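Local atomic coordinates of CAIP (Helicobacter cinaedi, PDB entry 5LBH), a protein that probably takes up iron as a Dps-like mini-ferritin of twelve subunits and, as an antigen, promotes the differentiation of macrophages into foam cells. Residues Val17-Val20 with Lys21-Phe25; His35-His38 with Lys39-Glu43. All blocks are in the same frame, centred on the assembly; numbering follows the deposited sequence.

Contact 1: residues Val17-Val20 with Lys21-Phe25; sequences VFYV and KVHNF
The first torsions bring the rings of Tyr19 and His23 together. CG of Tyr19 lies anti to the backbone N (chi1 176°), while CG of His23 sits beside its own N (chi1 -85°), and the imidazole turns back toward the preceding turn. The edge of the imidazole points at one face of the Tyr19 ring. CE1 of His23 is 3.3 Å from CZ of Tyr19, set toward the rim of that face. The ring planes stand at 70°, a T-shaped stack. One turn of helix 4-28 separates the two residues.

Elsewhere on the helix, CG2 of Val22 sits over the centre of the Phe18 ring, 3.6 Å from the centroid, as a CH-pi contact. Val22 N also makes the helical bond to Phe18 O, 2.9 Å. Phe48 of helix 34-61 meets the Phe18 ring edge-to-face. Tyr19 and His23 also pack on the second subunit, His23 against its Phe52 and Asp53.

ND1 of His23 donates to Tyr19 O at 2.9 Å. The oxygen lies in the imidazole plane, but the donor stands above the carbonyl plane. The bond gives ND1 a partner in a buried place, and with the stack it holds the ring's rotation and directs NE2 away from the backbone.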
ATOM      1  N   VAL A  17      30.544 -10.229 -16.718  1.00 36.02           N
ATOM      2  CA  VAL A  17      30.878 -11.652 -16.744  1.00 33.00           C
ATOM      3  C   VAL A  17      30.317 -12.358 -15.516  1.00 32.34           C
ATOM      4  O   VAL A  17      29.753 -13.448 -15.617  1.00 30.88           O
ATOM      5  CB  VAL A  17      32.400 -11.836 -16.880  1.00 38.78           C
ATOM      6  CG1 VAL A  17      32.794 -13.305 -16.698  1.00 37.38           C
ATOM      7  CG2 VAL A  17      32.861 -11.304 -18.250  1.00 32.73           C
ATOM      8  N   PHE A  18      30.443 -11.739 -14.338  1.00 38.40           N
ATOM      9  CA  PHE A  18      29.901 -12.332 -13.118  1.00 32.20           C
ATOM     10  C   PHE A  18      28.386 -12.451 -13.206  1.00 35.68           C
ATOM     11  O   PHE A  18      27.796 -13.444 -12.744  1.00 31.43           O
ATOM     12  CB  PHE A  18      30.304 -11.479 -11.916  1.00 26.17           C
ATOM     13  CG  PHE A  18      30.039 -12.132 -10.596  1.00 30.16           C
ATOM     14  CD1 PHE A  18      29.145 -11.577  -9.689  1.00 30.83           C
ATOM     15  CD2 PHE A  18      30.696 -13.307 -10.252  1.00 31.16           C
ATOM     16  CE1 PHE A  18      28.907 -12.193  -8.461  1.00 27.31           C
ATOM     17  CE2 PHE A  18      30.457 -13.925  -9.028  1.00 31.38           C
ATOM     18  CZ  PHE A  18      29.563 -13.369  -8.130  1.00 24.39           C
ATOM     19  N   TYR A  19      27.745 -11.452 -13.822  1.00 28.99           N
ATOM     20  CA  TYR A  19      26.303 -11.485 -14.014  1.00 28.26           C
ATOM     21  C   TYR A  19      25.862 -12.777 -14.698  1.00 31.93           C
ATOM     22  O   TYR A  19      24.912 -13.438 -14.255  1.00 34.12           O
ATOM     23  CB  TYR A  19      25.893 -10.252 -14.820  1.00 26.80           C
ATOM     24  CG  TYR A  19      24.446 -10.167 -15.202  1.00 28.30           C
ATOM     25  CD1 TYR A  19      24.047 -10.415 -16.509  1.00 25.19           C
ATOM     26  CD2 TYR A  19      23.472  -9.787 -14.271  1.00 32.57           C
ATOM     27  CE1 TYR A  19      22.740 -10.321 -16.875  1.00 31.59           C
ATOM     28  CE2 TYR A  19      22.137  -9.693 -14.635  1.00 30.26           C
ATOM     29  CZ  TYR A  19      21.782  -9.966 -15.939  1.00 34.16           C
ATOM     30  OH  TYR A  19      20.475  -9.881 -16.339  1.00 31.61           O
ATOM     31  N   VAL A  20      26.564 -13.173 -15.763  1.00 30.44           N
ATOM     32  CA  VAL A  20      26.187 -14.384 -16.483  1.00 34.49           C
ATOM     33  C   VAL A  20      26.607 -15.629 -15.708  1.00 31.95           C
ATOM     34  O   VAL A  20      25.859 -16.608 -15.647  1.00 28.36           O
ATOM     35  CB  VAL A  20      26.765 -14.370 -17.914  1.00 35.69           C
ATOM     36  CG1 VAL A  20      26.591 -15.719 -18.567  1.00 28.97           C
ATOM     37  CG2 VAL A  20      26.051 -13.322 -18.761  1.00 33.03           C
ATOM     38  N   LYS A  21      27.793 -15.615 -15.097  1.00 27.24           N
ATOM     39  CA  LYS A  21      28.204 -16.761 -14.294  1.00 30.20           C
ATOM     40  C   LYS A  21      27.183 -17.078 -13.199  1.00 32.89           C
ATOM     41  O   LYS A  21      26.897 -18.252 -12.920  1.00 32.27           O
ATOM     42  CB  LYS A  21      29.565 -16.515 -13.656  1.00 29.60           C
ATOM     43  CG  LYS A  21      30.025 -17.701 -12.857  1.00 31.01           C
ATOM     44  CD  LYS A  21      31.287 -17.430 -12.086  1.00 35.79           C
ATOM     45  CE  LYS A  21      32.521 -17.354 -12.932  1.00 37.30           C
ATOM     46  NZ  LYS A  21      33.746 -17.192 -12.051  1.00 35.75           N
ATOM     47  N   VAL A  22      26.631 -16.047 -12.559  1.00 28.77           N
ATOM     48  CA  VAL A  22      25.684 -16.290 -11.478  1.00 29.45           C
ATOM     49  C   VAL A  22      24.347 -16.829 -12.011  1.00 31.70           C
ATOM     50  O   VAL A  22      23.699 -17.636 -11.339  1.00 30.15           O
ATOM     51  CB  VAL A  22      25.532 -15.006 -10.631  1.00 29.40           C
ATOM     52  CG1 VAL A  22      24.442 -15.153  -9.563  1.00 26.82           C
ATOM     53  CG2 VAL A  22      26.859 -14.649  -9.991  1.00 27.17           C
ATOM     54  N   HIS A  23      23.926 -16.443 -13.226  1.00 26.85           N
ATOM     55  CA  HIS A  23      22.757 -17.097 -13.825  1.00 32.13           C
ATOM     56  C   HIS A  23      23.000 -18.604 -13.963  1.00 33.33           C
ATOM     57  O   HIS A  23      22.105 -19.423 -13.722  1.00 30.74           O
ATOM     58  CB  HIS A  23      22.450 -16.480 -15.193  1.00 28.87           C
ATOM     59  CG  HIS A  23      21.596 -15.250 -15.135  1.00 39.17           C
ATOM     60  ND1 HIS A  23      22.123 -13.987 -14.945  1.00 40.10           N
ATOM     61  CD2 HIS A  23      20.262 -15.075 -15.307  1.00 35.74           C
ATOM     62  CE1 HIS A  23      21.149 -13.093 -14.968  1.00 31.11           C
ATOM     63  NE2 HIS A  23      20.013 -13.727 -15.190  1.00 37.07           N
ATOM     64  N   ASN A  24      24.225 -18.984 -14.313  1.00 29.65           N
ATOM     65  CA  ASN A  24      24.581 -20.390 -14.418  1.00 29.83           C
ATOM     66  C   ASN A  24      24.477 -21.093 -13.058  1.00 33.13           C
ATOM     67  O   ASN A  24      23.880 -22.171 -12.956  1.00 32.56           O
ATOM     68  CB  ASN A  24      25.979 -20.471 -15.034  1.00 34.68           C
ATOM     69  CG  ASN A  24      26.505 -21.869 -15.157  1.00 30.66           C
ATOM     70  OD1 ASN A  24      25.780 -22.841 -15.014  1.00 30.20           O
ATOM     71  ND2 ASN A  24      27.789 -21.974 -15.485  1.00 35.22           N
ATOM     72  N   PHE A  25      25.018 -20.489 -11.993  1.00 31.45           N
ATOM     73  CA  PHE A  25      24.794 -21.042 -10.652  1.00 34.68           C
ATOM     74  C   PHE A  25      23.304 -21.124 -10.326  1.00 37.21           C
ATOM     75  O   PHE A  25      22.830 -22.104  -9.733  1.00 36.50           O
ATOM     76  CB  PHE A  25      25.497 -20.187  -9.593  1.00 33.08           C
ATOM     77  CG  PHE A  25      26.989 -20.140  -9.734  1.00 33.04           C
ATOM     78  CD1 PHE A  25      27.673 -21.171 -10.357  1.00 30.83           C
ATOM     79  CD2 PHE A  25      27.707 -19.067  -9.235  1.00 28.30           C
ATOM     80  CE1 PHE A  25      29.052 -21.130 -10.485  1.00 30.77           C
ATOM     81  CE2 PHE A  25      29.085 -19.019  -9.348  1.00 36.34           C
ATOM     82  CZ  PHE A  25      29.763 -20.054  -9.978  1.00 35.81           C
TER

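Contact 2: residues His35-His38 with Lys39-Glu43; sequences HPTH and KATQE
Thr41 folds back on the carbonyl of Thr37, one turn earlier in helix 34-61. Its CB lies 3.5 Å from Thr37 O. Of the two branches, CG2 stays beside the backbone N and packs 3.3 Å from that same Thr37 O. OG1 is placed between the backbone N and the carbonyl carbon (chi1 55°), which points it back at the preceding turn. There it is 2.9 Å from Thr37 O. His38 O is also close, but its position is less sure. Thr37 O, His38 O and His26 ND1 of helix 4-28 all lie round this hydroxyl, and which of them takes its proton is not settled. The backbone bond is clearer: Thr41 N reaches Thr37 O at 3.0 Å and is nearly straight, at 171°.

Helix 34-61 is one of the long helices of the ferritin-like four-helix bundle. Its His38 ring stacks on His26, and His38 ND1 bonds to His26 O. The His38 side chain lies about 4 Å from a bound iron(III) ion and packs on Glu57 of the second subunit. This is consistent with the iron site at the subunit interface of Dps proteins.

On the exposed side, Ala40 N bonds to Pro36 O at 2.8 Å and Lys39 N to His35 O at 3.1 Å. The chain of Lys39 bends at chi2 and runs on toward the next turn. Its NZ forms a salt bridge with Glu43 OE1 at 2.7 Å, meeting the oxygen from above the carboxylate plane.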
ATOM      1  N   HIS A  35      16.491 -24.651  -3.206  1.00 44.66           N
ATOM      2  CA  HIS A  35      15.665 -23.464  -3.370  1.00 47.56           C
ATOM      3  C   HIS A  35      16.241 -22.186  -2.756  1.00 48.49           C
ATOM      4  O   HIS A  35      16.179 -21.127  -3.403  1.00 42.05           O
ATOM      5  CB  HIS A  35      14.263 -23.679  -2.821  1.00 46.86           C
ATOM      6  CG  HIS A  35      13.323 -22.586  -3.226  1.00 65.05           C
ATOM      7  ND1 HIS A  35      12.719 -21.728  -2.315  1.00 72.06           N
ATOM      8  CD2 HIS A  35      12.963 -22.151  -4.458  1.00 65.99           C
ATOM      9  CE1 HIS A  35      11.988 -20.845  -2.972  1.00 73.75           C
ATOM     10  NE2 HIS A  35      12.122 -21.081  -4.269  1.00 82.12           N
ATOM     11  N   PRO A  36      16.761 -22.202  -1.522  1.00 46.11           N
ATOM     12  CA  PRO A  36      17.456 -20.996  -1.048  1.00 42.24           C
ATOM     13  C   PRO A  36      18.582 -20.567  -1.979  1.00 44.92           C
ATOM     14  O   PRO A  36      18.740 -19.370  -2.269  1.00 39.13           O
ATOM     15  CB  PRO A  36      17.970 -21.402   0.344  1.00 38.89           C
ATOM     16  CG  PRO A  36      17.799 -22.836   0.435  1.00 37.86           C
ATOM     17  CD  PRO A  36      16.726 -23.251  -0.488  1.00 40.51           C
ATOM     18  N   THR A  37      19.329 -21.526  -2.519  1.00 43.89           N
ATOM     19  CA  THR A  37      20.441 -21.155  -3.384  1.00 43.59           C
ATOM     20  C   THR A  37      19.941 -20.573  -4.700  1.00 37.58           C
ATOM     21  O   THR A  37      20.494 -19.591  -5.204  1.00 37.17           O
ATOM     22  CB  THR A  37      21.321 -22.376  -3.607  1.00 42.36           C
ATOM     23  OG1 THR A  37      22.018 -22.657  -2.387  1.00 42.86           O
ATOM     24  CG2 THR A  37      22.348 -22.092  -4.701  1.00 43.34           C
ATOM     25  N   HIS A  38      18.873 -21.142  -5.251  1.00 35.47           N
ATOM     26  CA  HIS A  38      18.282 -20.592  -6.466  1.00 38.89           C
ATOM     27  C   HIS A  38      17.890 -19.129  -6.264  1.00 40.67           C
ATOM     28  O   HIS A  38      18.145 -18.280  -7.126  1.00 36.32           O
ATOM     29  CB  HIS A  38      17.090 -21.470  -6.859  1.00 37.55           C
ATOM     30  CG  HIS A  38      16.437 -21.121  -8.163  1.00 40.97           C
ATOM     31  ND1 HIS A  38      17.039 -21.340  -9.385  1.00 39.14           N
ATOM     32  CD2 HIS A  38      15.189 -20.667  -8.437  1.00 39.48           C
ATOM     33  CE1 HIS A  38      16.206 -20.999 -10.355  1.00 40.73           C
ATOM     34  NE2 HIS A  38      15.077 -20.582  -9.806  1.00 43.57           N
ATOM     35  N   LYS A  39      17.346 -18.802  -5.091  1.00 45.55           N
ATOM     36  CA  LYS A  39      16.893 -17.444  -4.810  1.00 44.50           C
ATOM     37  C   LYS A  39      18.050 -16.500  -4.457  1.00 41.76           C
ATOM     38  O   LYS A  39      18.071 -15.349  -4.909  1.00 42.15           O
ATOM     39  CB  LYS A  39      15.853 -17.485  -3.695  1.00 41.65           C
ATOM     40  CG  LYS A  39      15.177 -16.161  -3.437  1.00 55.44           C
ATOM     41  CD  LYS A  39      15.610 -15.579  -2.108  1.00 55.65           C
ATOM     42  CE  LYS A  39      14.793 -14.351  -1.777  1.00 62.76           C
ATOM     43  NZ  LYS A  39      15.151 -13.784  -0.443  1.00 72.04           N
ATOM     44  N   ALA A  40      19.021 -16.947  -3.661  1.00 39.79           N
ATOM     45  CA  ALA A  40      20.149 -16.072  -3.346  1.00 37.86           C
ATOM     46  C   ALA A  40      20.898 -15.675  -4.613  1.00 42.45           C
ATOM     47  O   ALA A  40      21.222 -14.499  -4.808  1.00 45.81           O
ATOM     48  CB  ALA A  40      21.088 -16.734  -2.342  1.00 26.36           C
ATOM     49  N   THR A  41      21.176 -16.640  -5.495  1.00 37.56           N
ATOM     50  CA  THR A  41      21.845 -16.300  -6.744  1.00 38.71           C
ATOM     51  C   THR A  41      21.020 -15.302  -7.559  1.00 37.53           C
ATOM     52  O   THR A  41      21.582 -14.472  -8.288  1.00 35.42           O
ATOM     53  CB  THR A  41      22.125 -17.555  -7.580  1.00 34.03           C
ATOM     54  OG1 THR A  41      20.908 -18.267  -7.795  1.00 39.96           O
ATOM     55  CG2 THR A  41      23.115 -18.462  -6.879  1.00 33.89           C
ATOM     56  N   GLN A  42      19.690 -15.368  -7.472  1.00 37.69           N
ATOM     57  CA  GLN A  42      18.911 -14.411  -8.249  1.00 43.01           C
ATOM     58  C   GLN A  42      19.066 -13.000  -7.680  1.00 41.02           C
ATOM     59  O   GLN A  42      19.202 -12.026  -8.429  1.00 41.84           O
ATOM     60  CB  GLN A  42      17.441 -14.789  -8.284  1.00 39.28           C
ATOM     61  CG  GLN A  42      16.677 -13.787  -9.128  1.00 48.46           C
ATOM     62  CD  GLN A  42      15.180 -13.870  -8.987  1.00 50.57           C
ATOM     63  OE1 GLN A  42      14.592 -13.118  -8.219  1.00 59.03           O
ATOM     64  NE2 GLN A  42      14.554 -14.813  -9.697  1.00 48.15           N
ATOM     65  N   GLU A  43      19.070 -12.878  -6.356  1.00 35.06           N
ATOM     66  CA  GLU A  43      19.330 -11.590  -5.728  1.00 40.98           C
ATOM     67  C   GLU A  43      20.716 -11.053  -6.077  1.00 36.53           C
ATOM     68  O   GLU A  43      20.890  -9.842  -6.265  1.00 37.57           O
ATOM     69  CB  GLU A  43      19.172 -11.724  -4.217  1.00 40.63           C
ATOM     70  CG  GLU A  43      17.758 -12.023  -3.808  1.00 43.11           C
ATOM     71  CD  GLU A  43      17.628 -12.183  -2.314  1.00 58.89           C
ATOM     72  OE1 GLU A  43      16.541 -11.862  -1.774  1.00 62.87           O
ATOM     73  OE2 GLU A  43      18.616 -12.626  -1.678  1.00 55.37           O
TER

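Both contacts join neighbouring turns of one helix, contact 1 on helix 4-28 and contact 2 on helix 34-61. They touch where the helices pack: Val22 CG1 of contact 1 meets Thr41 O of contact 2 at 3.2 Å, and Phe25 packs on Thr41. Contact 1 is buried and largely aromatic and apolar. Contact 2 is only partly buried. Its inner side carries Thr41 and His38, and its exposed side carries the Lys39 to Glu43 salt bridge. Each has a histidine near bound iron. His23 and His38 both border the second subunit. The His38 side chain lies about 4 Å from a bound iron, that of His23 about 6 Å.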